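PDB 3WND: protein translation elongation factor 1A from Methanosarcina mazei, which binds cysteinyl-tRNA(Cys) when loaded with GTP and probably serves as a translation elongation factor akin to SelB and EF-Tu. Local coordinates for residues T281-E286 with D350-A355; L107-F112 with A364-S369; G307-P312 with K343-K348; L81-I86 with L211-Q216. One frame throughout, in Å; residues are numbered along the deposited sequence. Where two conformers were deposited one is given.

The four contacts show how chemistry follows place in a multidomain translation factor. Contacts 1 and 3 lie within the C-terminal barrel domain, their centres about 8 Å apart, and both are buried. Contact 1 is wholly apolar, leucine and aromatic rings, whereas contact 3 ties a strand backbone to a glutamine amide. Contacts 2 and 4 instead join the nucleotide-binding domain to a barrel: the likewise buried contact 2 sets the end of helix 98-109 against strand 363-369, which neighbours strand 352-355 of contact 1, and the partly buried contact 4 uses a lysine and a water at helix 74-83. N82 of contact 4 also reaches G307 of contact 3 through a probable hydrogen bond.

Contact 1: residues T281-E286 with D350-A355; sequences TDYTLE and DRFLLA
Within the C-terminal beta barrel, the third domain in factors of this family, L285 and Y283 of strand 282-289 close on F352 of strand 352-355. The two strands run 95° apart in direction and meet through side chains alone. L285 sets one methyl squarely over the ring: its CD2 lies 3.7 Å from the centroid of F352, a CH-pi contact. The other methyl covers the root of the same ring, with L285 CD1 3.8 Å from F352 CB, and more loosely approaches L354. With CG anti to its carbonyl carbon (chi1 -76°), F352 sends its ring toward strand 282-289, edge to the face of Y283 in an offset edge-to-face pair, the centroids of Y283 and F352 5.7 Å apart and the planes inclined at 61°; the closest atoms are Y283 CD1 and F352 CE1 at 3.7 Å. Cutting F352 back to an alanine would probably leave L285 CD2 without the ring beneath it and set the Y283 ring free to shift. Strand 363-369 bridges the pair, its backbone bonded to E286 through F368 and to F352 through G367, while L304 of strand 301-306 packs on both aromatic residues and Y346 offers F352 a further edge-to-face partner.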
loop_
_atom_site.group_PDB
_atom_site.type_symbol
_atom_site.label_atom_id
_atom_site.label_comp_id
_atom_site.label_asym_id
_atom_site.label_seq_id
_atom_site.Cartn_x
_atom_site.Cartn_y
_atom_site.Cartn_z
ATOM N N THR A 281 -18.833 -6.901 10.825
ATOM C CA THR A 281 -19.096 -7.423 9.444
ATOM C C THR A 281 -19.853 -6.318 8.715
ATOM O O THR A 281 -19.915 -6.295 7.451
ATOM C CB THR A 281 -20.004 -8.685 9.398
ATOM O OG1 THR A 281 -21.198 -8.372 10.086
ATOM C CG2 THR A 281 -19.411 -9.969 10.030
ATOM N N ASP A 282 -20.418 -5.379 9.487
ATOM C CA ASP A 282 -21.034 -4.167 8.900
ATOM C C ASP A 282 -20.282 -2.851 9.188
ATOM O O ASP A 282 -19.430 -2.763 10.112
ATOM C CB ASP A 282 -22.463 -3.979 9.379
ATOM C CG ASP A 282 -23.369 -5.165 9.047
ATOM O OD1 ASP A 282 -22.983 -6.070 8.184
ATOM O OD2 ASP A 282 -24.468 -5.169 9.670
ATOM N N TYR A 283 -20.555 -1.833 8.384
ATOM C CA TYR A 283 -19.784 -0.569 8.437
ATOM C C TYR A 283 -20.694 0.581 8.260
ATOM O O TYR A 283 -21.579 0.511 7.444
ATOM C CB TYR A 283 -18.685 -0.508 7.335
ATOM C CG TYR A 283 -17.951 -1.824 7.260
ATOM C CD1 TYR A 283 -16.896 -2.103 8.128
ATOM C CD2 TYR A 283 -18.434 -2.841 6.422
ATOM C CE1 TYR A 283 -16.288 -3.349 8.075
ATOM C CE2 TYR A 283 -17.813 -4.066 6.299
ATOM C CZ TYR A 283 -16.770 -4.338 7.182
ATOM O OH TYR A 283 -16.144 -5.573 7.142
ATOM N N THR A 284 -20.450 1.647 8.984
ATOM C CA THR A 284 -21.107 2.913 8.668
ATOM C C THR A 284 -20.011 3.916 8.330
ATOM O O THR A 284 -19.234 4.310 9.205
ATOM C CB THR A 284 -21.866 3.438 9.920
ATOM O OG1 THR A 284 -22.755 2.423 10.403
ATOM C CG2 THR A 284 -22.626 4.728 9.612
ATOM N N LEU A 285 -19.888 4.279 7.051
ATOM C CA LEU A 285 -18.777 5.167 6.573
ATOM C C LEU A 285 -19.210 6.555 6.123
ATOM O O LEU A 285 -20.183 6.684 5.317
ATOM C CB LEU A 285 -18.056 4.503 5.378
ATOM C CG LEU A 285 -17.541 3.077 5.654
ATOM C CD1 LEU A 285 -16.836 2.499 4.417
ATOM C CD2 LEU A 285 -16.549 3.026 6.841
ATOM N N GLU A 286 -18.420 7.587 6.508
ATOM C CA GLU A 286 -18.564 8.942 5.982
ATOM C C GLU A 286 -17.640 8.906 4.734
ATOM O O GLU A 286 -16.434 8.715 4.856
ATOM C CB GLU A 286 -18.030 9.987 6.965
ATOM C CG GLU A 286 -18.805 10.091 8.290
ATOM C CD GLU A 286 -19.548 11.416 8.423
ATOM O OE1 GLU A 286 -19.653 12.151 7.405
ATOM O OE2 GLU A 286 -20.001 11.741 9.549
ATOM N N ASP A 350 -8.128 4.025 10.055
ATOM C CA ASP A 350 -7.887 3.277 8.813
ATOM C C ASP A 350 -8.825 3.759 7.721
ATOM O O ASP A 350 -10.028 3.796 7.887
ATOM C CB ASP A 350 -8.105 1.756 8.991
ATOM C CG ASP A 350 -7.092 1.102 9.858
ATOM O OD1 ASP A 350 -5.976 1.557 10.008
ATOM O OD2 ASP A 350 -7.447 0.039 10.398
ATOM N N ARG A 351 -8.210 4.200 6.602
ATOM C CA ARG A 351 -8.996 4.698 5.467
ATOM C C ARG A 351 -9.608 3.472 4.740
ATOM O O ARG A 351 -8.920 2.468 4.450
ATOM C CB ARG A 351 -8.157 5.574 4.499
ATOM C CG ARG A 351 -8.980 6.116 3.377
ATOM C CD ARG A 351 -8.109 6.859 2.359
ATOM N NE ARG A 351 -7.423 7.928 3.037
ATOM C CZ ARG A 351 -7.536 9.244 2.838
ATOM N NH1 ARG A 351 -8.233 9.758 1.855
ATOM N NH2 ARG A 351 -6.868 10.066 3.649
ATOM N N PHE A 352 -10.900 3.564 4.466
ATOM C CA PHE A 352 -11.580 2.519 3.656
ATOM C C PHE A 352 -11.614 3.054 2.190
ATOM O O PHE A 352 -11.835 4.219 1.931
ATOM C CB PHE A 352 -13.040 2.401 4.082
ATOM C CG PHE A 352 -13.245 1.657 5.397
ATOM C CD1 PHE A 352 -13.765 0.375 5.392
ATOM C CD2 PHE A 352 -12.965 2.285 6.633
ATOM C CE1 PHE A 352 -14.025 -0.292 6.598
ATOM C CE2 PHE A 352 -13.134 1.591 7.824
ATOM C CZ PHE A 352 -13.734 0.307 7.812
ATOM N N LEU A 353 -11.431 2.144 1.253
ATOM C CA LEU A 353 -11.665 2.430 -0.157
ATOM C C LEU A 353 -12.820 1.542 -0.640
ATOM O O LEU A 353 -12.963 0.397 -0.209
ATOM C CB LEU A 353 -10.497 2.038 -0.997
ATOM C CG LEU A 353 -9.294 2.908 -0.943
ATOM C CD1 LEU A 353 -8.255 2.423 -2.036
ATOM C CD2 LEU A 353 -9.565 4.416 -1.064
ATOM N N LEU A 354 -13.685 2.104 -1.481
ATOM C CA LEU A 354 -14.766 1.306 -2.077
ATOM C C LEU A 354 -14.584 1.306 -3.587
ATOM O O LEU A 354 -14.256 2.343 -4.179
ATOM C CB LEU A 354 -16.096 2.037 -1.808
ATOM C CG LEU A 354 -16.392 2.133 -0.283
ATOM C CD1 LEU A 354 -17.663 2.946 -0.017
ATOM C CD2 LEU A 354 -16.482 0.743 0.377
ATOM N N ALA A 355 -14.852 0.143 -4.162
ATOM C CA ALA A 355 -14.665 -0.050 -5.601
ATOM C C ALA A 355 -15.900 -0.698 -6.195
ATOM O O ALA A 355 -16.690 -1.338 -5.460
ATOM C CB ALA A 355 -13.390 -0.883 -5.891
#

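Contact 2: residues L107-F112 with A364-S369; sequences LDLLGF and AAYGFS
Y366 of strand 363-369 lies against the end of helix 98-109, and its side chain, followed outward, meets L109 through CB, CG and one edge of the ring. CB starts the contact, 3.5 Å from L109 O. At the next step CG sits between the backbone N and the carbonyl carbon (chi1 70°), a placement that stands the ring up from the strand beside the helix. CG keeps the same carbonyl close, and Y366 CD2 approaches it most nearly, 3.4 Å from L109 O. This ring atom also meets a methyl: L109 CD2 lies in the plane of the ring, at its edge, 3.9 Å from Y366 CD2. Y366 CE2 is already 4.2 Å from L109 O, and beyond it the ring leads away from the leucine to the hydroxyl. The second methyl of the leucine rests near the strand backbone, L109 CD1 being 4.2 Å from A365 N, where A364 and A365 form a classic beta bulge opposite L354.

The helix ends in a Schellman motif at G111, whose positive phi lets F112 N reach L107 O and G111 N reach D108 O, each at 3.0 Å. L109 O takes no part in those two bonds; R351 NH1 binds it instead, and the same arginine forms a cation-pi pair with Y366. Replacing Y366 with an alanine would probably leave R351 without its aromatic mate and uncover the L109 methyl.

Apolar edge, carbonyl and cation thus converge where the nucleotide-binding domain meets the third-domain barrel, and the arginine's charge probably suits both the helix's C-terminal end and the aromatic ring.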
loop_
_atom_site.group_PDB
_atom_site.type_symbol
_atom_site.label_atom_id
_atom_site.label_comp_id
_atom_site.label_asym_id
_atom_site.label_seq_id
_atom_site.Cartn_x
_atom_site.Cartn_y
_atom_site.Cartn_z
ATOM N N LEU A 107 -4.416 6.604 -5.971
ATOM C CA LEU A 107 -3.467 7.262 -5.077
ATOM C C LEU A 107 -4.134 8.462 -4.448
ATOM O O LEU A 107 -3.896 8.768 -3.244
ATOM C CB LEU A 107 -2.265 7.711 -5.914
ATOM C CG LEU A 107 -1.332 6.556 -6.384
ATOM C CD1 LEU A 107 -0.355 7.076 -7.487
ATOM C CD2 LEU A 107 -0.553 5.955 -5.176
ATOM N N ASP A 108 -4.925 9.193 -5.248
ATOM C CA ASP A 108 -5.524 10.435 -4.729
ATOM C C ASP A 108 -6.636 10.148 -3.723
ATOM O O ASP A 108 -6.697 10.801 -2.674
ATOM C CB ASP A 108 -5.990 11.306 -5.930
ATOM C CG ASP A 108 -6.523 12.607 -5.494
ATOM O OD1 ASP A 108 -5.772 13.479 -4.981
ATOM O OD2 ASP A 108 -7.710 12.797 -5.810
ATOM N N LEU A 109 -7.431 9.070 -3.981
ATOM C CA LEU A 109 -8.429 8.700 -2.968
ATOM C C LEU A 109 -7.785 8.206 -1.677
ATOM O O LEU A 109 -8.366 8.321 -0.613
ATOM C CB LEU A 109 -9.294 7.582 -3.521
ATOM C CG LEU A 109 -10.256 7.993 -4.606
ATOM C CD1 LEU A 109 -10.956 6.700 -5.113
ATOM C CD2 LEU A 109 -11.316 8.956 -4.157
ATOM N N LEU A 110 -6.574 7.590 -1.772
ATOM C CA LEU A 110 -5.810 7.144 -0.579
ATOM C C LEU A 110 -5.159 8.284 0.179
ATOM O O LEU A 110 -4.600 8.113 1.243
ATOM C CB LEU A 110 -4.794 6.079 -0.995
ATOM C CG LEU A 110 -5.425 4.691 -1.276
ATOM C CD1 LEU A 110 -4.474 3.784 -2.042
ATOM C CD2 LEU A 110 -5.726 4.081 0.098
ATOM N N GLY A 111 -5.123 9.449 -0.443
ATOM C CA GLY A 111 -4.314 10.591 0.186
ATOM C C GLY A 111 -2.860 10.222 0.266
ATOM O O GLY A 111 -2.200 10.612 1.205
ATOM N N PHE A 112 -2.341 9.574 -0.787
ATOM C CA PHE A 112 -1.048 8.975 -0.699
ATOM C C PHE A 112 -0.092 10.122 -0.887
ATOM O O PHE A 112 0.038 10.672 -1.990
ATOM C CB PHE A 112 -0.855 7.920 -1.796
ATOM C CG PHE A 112 0.201 6.918 -1.436
ATOM C CD1 PHE A 112 -0.145 5.690 -0.869
ATOM C CD2 PHE A 112 1.554 7.259 -1.544
ATOM C CE1 PHE A 112 0.853 4.827 -0.473
ATOM C CE2 PHE A 112 2.560 6.378 -1.122
ATOM C CZ PHE A 112 2.199 5.159 -0.618
ATOM N N ALA A 364 -14.355 3.926 -6.477
ATOM C CA ALA A 364 -15.567 4.692 -6.320
ATOM C C ALA A 364 -15.522 5.768 -5.252
ATOM O O ALA A 364 -16.189 6.788 -5.388
ATOM C CB ALA A 364 -16.748 3.723 -6.051
ATOM N N ALA A 365 -14.820 5.506 -4.169
ATOM C CA ALA A 365 -14.972 6.365 -2.993
ATOM C C ALA A 365 -13.927 5.999 -1.982
ATOM O O ALA A 365 -13.419 4.862 -2.005
ATOM C CB ALA A 365 -16.359 6.211 -2.324
ATOM N N TYR A 366 -13.609 7.001 -1.115
ATOM C CA TYR A 366 -12.958 6.612 0.170
ATOM C C TYR A 366 -13.898 6.975 1.292
ATOM O O TYR A 366 -14.839 7.780 1.118
ATOM C CB TYR A 366 -11.607 7.321 0.366
ATOM C CG TYR A 366 -11.631 8.817 0.642
ATOM C CD1 TYR A 366 -11.875 9.310 1.960
ATOM C CD2 TYR A 366 -11.462 9.722 -0.362
ATOM C CE1 TYR A 366 -11.886 10.702 2.216
ATOM C CE2 TYR A 366 -11.459 11.102 -0.111
ATOM C CZ TYR A 366 -11.726 11.555 1.186
ATOM O OH TYR A 366 -11.690 12.889 1.430
ATOM N N GLY A 367 -13.660 6.370 2.455
ATOM C CA GLY A 367 -14.472 6.765 3.651
ATOM C C GLY A 367 -13.788 6.365 4.920
ATOM O O GLY A 367 -12.779 5.647 4.903
ATOM N N PHE A 368 -14.315 6.885 5.999
ATOM C CA PHE A 368 -13.858 6.538 7.352
ATOM C C PHE A 368 -15.032 6.092 8.183
ATOM O O PHE A 368 -16.134 6.617 8.026
ATOM C CB PHE A 368 -13.208 7.694 7.939
ATOM C CG PHE A 368 -11.931 7.904 7.339
ATOM C CD1 PHE A 368 -10.788 7.231 7.869
ATOM C CD2 PHE A 368 -11.800 8.715 6.168
ATOM C CE1 PHE A 368 -9.554 7.432 7.285
ATOM C CE2 PHE A 368 -10.550 8.898 5.592
ATOM C CZ PHE A 368 -9.429 8.322 6.169
ATOM N N SER A 369 -14.754 5.184 9.119
ATOM C CA SER A 369 -15.739 4.636 10.040
ATOM C C SER A 369 -16.219 5.738 10.915
ATOM O O SER A 369 -15.416 6.432 11.539
ATOM C CB SER A 369 -15.149 3.532 10.864
ATOM O OG SER A 369 -16.163 3.030 11.709
#

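Contact 3: residues G307-P312 with K343-K348; sequences GLQSEP and KLAYSK
Q309 binds the backbone of A345 through both ends of its side-chain amide, much as a neighbouring strand would. Its CG lies anti to the carbonyl carbon (chi1 -64°) and the chain runs extended beyond, which carries the amide across to A345. A345 N donates to Q309 OE1 over 2.9 Å, nearly straight at 170°. The donor approaches OE1 in the carbonyl plane, on a lone pair, with a C=O...N angle of 121°. In return, Q309 NE2 gives a hydrogen to A345 O at 2.8 Å, again on a lone pair, and the acceptor lies close to the plane of the amide. These two bonds fix the rotation of the amide and identify its oxygen and nitrogen ends. NE2 also has a weak bond to V306 O, just before its own segment. On the other strand the flanking residues are served elsewhere: L344 and Y346 pair with T280 and I278 of strand 278-280, while the intervening A345 turns its N and O to the glutamine.

Apolar parts fill in beside the polar grip. L344 slides past Q309 in the opposite direction, L344 CD2 lying 3.9 Å from Q309 CB. The same methyl meets E311 CG at 3.8 Å, whereas the carboxylate of E311 goes to K342 in a salt bridge.

Strand 309-320 is therefore linked to strand 343-346 through a side chain, without backbone bonds between these segments, and the buried amide and peptide satisfy each other inside the third-domain barrel.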
loop_
_atom_site.group_PDB
_atom_site.type_symbol
_atom_site.label_atom_id
_atom_site.label_comp_id
_atom_site.label_asym_id
_atom_site.label_seq_id
_atom_site.Cartn_x
_atom_site.Cartn_y
_atom_site.Cartn_z
ATOM N N GLY A 307 -7.168 -1.506 5.391
ATOM C CA GLY A 307 -5.910 -2.179 5.701
ATOM C C GLY A 307 -5.512 -3.083 4.519
ATOM O O GLY A 307 -5.504 -2.624 3.349
ATOM N N LEU A 308 -5.215 -4.369 4.821
ATOM C CA LEU A 308 -4.854 -5.306 3.756
ATOM C C LEU A 308 -5.993 -6.309 3.528
ATOM O O LEU A 308 -5.770 -7.442 3.043
ATOM C CB LEU A 308 -3.524 -6.007 4.094
ATOM C CG LEU A 308 -2.393 -5.052 4.491
ATOM C CD1 LEU A 308 -1.172 -5.924 4.683
ATOM C CD2 LEU A 308 -2.092 -3.971 3.425
ATOM N N GLN A 309 -7.199 -5.872 3.891
ATOM C CA GLN A 309 -8.424 -6.726 3.698
ATOM C C GLN A 309 -9.214 -6.207 2.474
ATOM O O GLN A 309 -9.191 -5.006 2.129
ATOM C CB GLN A 309 -9.260 -6.682 4.958
ATOM C CG GLN A 309 -8.576 -7.286 6.146
ATOM C CD GLN A 309 -9.158 -6.744 7.486
ATOM O OE1 GLN A 309 -9.613 -7.521 8.349
ATOM N NE2 GLN A 309 -9.090 -5.419 7.683
ATOM N N SER A 310 -9.943 -7.121 1.813
ATOM C CA SER A 310 -10.742 -6.719 0.676
ATOM C C SER A 310 -11.895 -7.668 0.526
ATOM O O SER A 310 -11.655 -8.862 0.232
ATOM C CB SER A 310 -9.914 -6.747 -0.618
ATOM O OG SER A 310 -9.251 -8.006 -0.805
ATOM N N GLU A 311 -13.138 -7.171 0.644
ATOM C CA GLU A 311 -14.303 -8.082 0.587
ATOM C C GLU A 311 -15.465 -7.382 -0.086
ATOM O O GLU A 311 -15.586 -6.119 0.028
ATOM C CB GLU A 311 -14.663 -8.394 2.017
ATOM C CG GLU A 311 -13.550 -9.171 2.799
ATOM C CD GLU A 311 -13.065 -10.519 2.181
ATOM O OE1 GLU A 311 -13.752 -11.109 1.320
ATOM O OE2 GLU A 311 -11.960 -11.065 2.556
ATOM N N PRO A 312 -16.380 -8.144 -0.734
ATOM C CA PRO A 312 -17.657 -7.597 -1.234
ATOM C C PRO A 312 -18.590 -7.067 -0.113
ATOM O O PRO A 312 -18.688 -7.655 0.984
ATOM C CB PRO A 312 -18.319 -8.805 -1.971
ATOM C CG PRO A 312 -17.682 -10.010 -1.473
ATOM C CD PRO A 312 -16.340 -9.618 -0.838
ATOM N N LYS A 343 -15.949 -11.059 8.906
ATOM C CA LYS A 343 -15.505 -10.175 9.953
ATOM C C LYS A 343 -14.181 -9.543 9.536
ATOM O O LYS A 343 -13.205 -10.247 9.229
ATOM C CB LYS A 343 -15.307 -10.989 11.297
ATOM C CG LYS A 343 -16.552 -11.156 12.149
ATOM C CD LYS A 343 -16.334 -11.930 13.462
ATOM C CE LYS A 343 -15.761 -13.339 13.300
ATOM N NZ LYS A 343 -15.898 -14.075 14.604
ATOM N N LEU A 344 -14.127 -8.203 9.568
ATOM C CA LEU A 344 -12.889 -7.453 9.299
ATOM C C LEU A 344 -12.473 -6.694 10.531
ATOM O O LEU A 344 -13.322 -6.175 11.300
ATOM C CB LEU A 344 -13.067 -6.550 8.064
ATOM C CG LEU A 344 -13.449 -7.186 6.720
ATOM C CD1 LEU A 344 -13.399 -6.107 5.636
ATOM C CD2 LEU A 344 -12.513 -8.301 6.340
ATOM N N ALA A 345 -11.143 -6.483 10.639
ATOM C CA ALA A 345 -10.509 -5.702 11.745
ATOM C C ALA A 345 -10.021 -4.356 11.294
ATOM O O ALA A 345 -9.440 -4.258 10.221
ATOM C CB ALA A 345 -9.259 -6.431 12.329
ATOM N N TYR A 346 -10.276 -3.359 12.113
ATOM C CA TYR A 346 -9.795 -2.014 11.747
ATOM C C TYR A 346 -9.874 -1.102 12.974
ATOM O O TYR A 346 -10.536 -1.449 14.000
ATOM C CB TYR A 346 -10.681 -1.422 10.578
ATOM C CG TYR A 346 -12.131 -1.364 10.865
ATOM C CD1 TYR A 346 -12.731 -0.188 11.358
ATOM C CD2 TYR A 346 -12.925 -2.508 10.691
ATOM C CE1 TYR A 346 -14.137 -0.144 11.677
ATOM C CE2 TYR A 346 -14.280 -2.504 11.021
ATOM C CZ TYR A 346 -14.883 -1.325 11.485
ATOM O OH TYR A 346 -16.211 -1.336 11.798
ATOM N N SER A 347 -9.177 0.003 12.900
ATOM C CA SER A 347 -9.303 1.092 13.865
ATOM C C SER A 347 -9.852 2.305 13.052
ATOM O O SER A 347 -9.800 2.314 11.801
ATOM C CB SER A 347 -7.915 1.380 14.544
ATOM O OG SER A 347 -7.710 0.314 15.473
ATOM N N LYS A 348 -10.267 3.347 13.747
ATOM C CA LYS A 348 -10.966 4.464 13.069
ATOM C C LYS A 348 -10.000 5.252 12.184
ATOM O O LYS A 348 -10.454 5.940 11.271
ATOM C CB LYS A 348 -11.656 5.361 14.079
ATOM C CG LYS A 348 -12.784 4.593 14.692
ATOM C CD LYS A 348 -13.925 5.461 15.153
ATOM C CE LYS A 348 -15.064 4.503 15.460
ATOM N NZ LYS A 348 -16.388 4.978 14.950
#

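Contact 4: residues L81-I86 with L211-Q216; sequences LNISDI and LGVVKQ
Successive bends at chi2 (-66°) and chi3 (-64°) fold the K215 chain back toward helix 74-83, bringing its ammonium group to the carbonyl of N82. K215 NZ donates to N82 O at 2.8 Å, but from above the carbonyl plane, 36° out of it. NZ also donates to a water, 3.0 Å from K215 NZ, which lies within hydrogen-bonding distance of S84 O (2.9 Å) and D85 OD1 (2.6 Å), though it may not serve both at once. The carboxylate and the ammonium can thus be linked through water and do not touch directly. The lysine's charge probably suits the carbonyl end of the helix.

The arrangement joins the nucleotide-binding domain to the second-domain barrel, whose strand 207-216 carries a classic beta bulge at K215 and Q216, opposite R194. Two residues earlier, V213 CG1 comes to 4.2 Å from I83 CB in one of two conformers, so this apolar share is tentative. The amide of N82 faces the third domain, where N82 ND2 hydrogen-bonds to G307 O, and L308 packs against both N82 and I83. D85 OD2 has a further partner in N185 of helix 167-187.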
loop_
_atom_site.group_PDB
_atom_site.type_symbol
_atom_site.label_atom_id
_atom_site.label_comp_id
_atom_site.label_asym_id
_atom_site.label_seq_id
_atom_site.Cartn_x
_atom_site.Cartn_y
_atom_site.Cartn_z
ATOM N N LEU A 81 0.137 -0.722 -1.985
ATOM C CA LEU A 81 0.054 0.639 -1.460
ATOM C C LEU A 81 -0.048 0.716 0.062
ATOM O O LEU A 81 0.568 1.570 0.659
ATOM C CB LEU A 81 -1.049 1.476 -2.106
ATOM C CG LEU A 81 -0.759 1.795 -3.613
ATOM C CD1 LEU A 81 -1.886 2.493 -4.314
ATOM C CD2 LEU A 81 0.594 2.602 -3.825
ATOM N N ASN A 82 -0.910 -0.092 0.668
ATOM C CA ASN A 82 -1.100 0.010 2.105
ATOM C C ASN A 82 -0.011 -0.630 2.941
ATOM O O ASN A 82 -0.090 -0.535 4.167
ATOM C CB ASN A 82 -2.516 -0.597 2.481
ATOM C CG ASN A 82 -3.702 0.460 2.275
ATOM O OD1 ASN A 82 -3.436 1.682 2.143
ATOM N ND2 ASN A 82 -4.997 -0.003 2.334
ATOM N N ILE A 83 1.003 -1.246 2.308
ATOM C CA ILE A 83 2.231 -1.649 3.055
ATOM C C ILE A 83 3.407 -0.763 2.779
ATOM O O ILE A 83 4.442 -0.923 3.375
ATOM C CB ILE A 83 2.582 -3.166 2.795
ATOM C CG1 ILE A 83 3.145 -3.386 1.436
ATOM C CG2 ILE A 83 1.420 -4.070 3.213
ATOM C CD1 ILE A 83 3.407 -4.916 1.195
ATOM N N SER A 84 3.218 0.182 1.848
ATOM C CA SER A 84 4.307 1.036 1.450
ATOM C C SER A 84 4.141 2.461 1.918
ATOM O O SER A 84 3.014 2.922 2.233
ATOM C CB SER A 84 4.446 0.988 -0.082
ATOM O OG SER A 84 4.722 -0.337 -0.500
ATOM N N ASP A 85 5.246 3.220 1.920
ATOM C CA ASP A 85 5.143 4.644 2.239
ATOM C C ASP A 85 5.434 5.541 1.058
ATOM O O ASP A 85 5.145 6.739 1.149
ATOM C CB ASP A 85 6.107 5.015 3.408
ATOM C CG ASP A 85 5.590 4.435 4.757
ATOM O OD1 ASP A 85 4.378 4.555 5.087
ATOM O OD2 ASP A 85 6.401 3.880 5.436
ATOM N N ILE A 86 6.033 4.973 -0.002
ATOM C CA ILE A 86 6.405 5.769 -1.183
ATOM C C ILE A 86 5.843 5.018 -2.381
ATOM O O ILE A 86 5.966 3.797 -2.407
ATOM C CB ILE A 86 7.948 5.769 -1.367
ATOM C CG1 ILE A 86 8.624 6.473 -0.166
ATOM C CG2 ILE A 86 8.318 6.515 -2.665
ATOM C CD1 ILE A 86 10.164 6.366 -0.128
ATOM N N LEU A 211 4.644 -12.207 7.909
ATOM C CA LEU A 211 5.428 -11.077 7.337
ATOM C C LEU A 211 4.425 -9.943 7.279
ATOM O O LEU A 211 3.204 -10.089 6.942
ATOM C CB LEU A 211 5.900 -11.374 5.937
ATOM C CG LEU A 211 6.522 -12.774 5.730
ATOM C CD1 LEU A 211 6.962 -12.918 4.291
ATOM C CD2 LEU A 211 7.672 -13.004 6.686
ATOM N N GLY A 212 4.979 -8.758 7.515
ATOM C CA GLY A 212 4.153 -7.543 7.620
ATOM C C GLY A 212 4.978 -6.299 7.831
ATOM O O GLY A 212 6.194 -6.307 7.686
ATOM N N VAL A 213 4.268 -5.244 8.260
ATOM C CA VAL A 213 4.931 -3.956 8.463
ATOM C C VAL A 213 4.310 -3.362 9.696
ATOM O O VAL A 213 3.082 -3.493 9.922
ATOM C CB VAL A 213 4.758 -3.030 7.218
ATOM C CG1 VAL A 213 3.303 -2.772 6.907
ATOM C CG2 VAL A 213 5.584 -1.760 7.335
ATOM N N VAL A 214 5.160 -2.767 10.538
ATOM C CA VAL A 214 4.647 -2.058 11.734
ATOM C C VAL A 214 4.091 -0.677 11.244
ATOM O O VAL A 214 4.831 0.117 10.648
ATOM C CB VAL A 214 5.795 -1.789 12.707
ATOM C CG1 VAL A 214 5.293 -1.074 13.995
ATOM C CG2 VAL A 214 6.499 -3.125 13.095
ATOM N N LYS A 215 2.778 -0.508 11.455
ATOM C CA LYS A 215 2.060 0.676 10.984
ATOM C C LYS A 215 2.248 1.851 11.946
ATOM O O LYS A 215 2.261 2.986 11.510
ATOM C CB LYS A 215 0.606 0.373 10.755
ATOM C CG LYS A 215 0.316 -0.673 9.658
ATOM C CD LYS A 215 0.706 -0.232 8.214
ATOM C CE LYS A 215 -0.086 0.975 7.672
ATOM N NZ LYS A 215 0.080 1.349 6.198
ATOM N N GLN A 216 2.344 1.557 13.232
ATOM C CA GLN A 216 2.531 2.572 14.260
ATOM C C GLN A 216 3.126 1.881 15.500
ATOM O O GLN A 216 2.988 0.616 15.643
ATOM C CB GLN A 216 1.218 3.345 14.570
ATOM C CG GLN A 216 0.164 2.422 15.150
ATOM C CD GLN A 216 -1.106 3.162 15.501
ATOM O OE1 GLN A 216 -1.722 3.765 14.634
ATOM N NE2 GLN A 216 -1.488 3.112 16.796
HETATM O O HOH W 1 2.477 2.834 5.064
#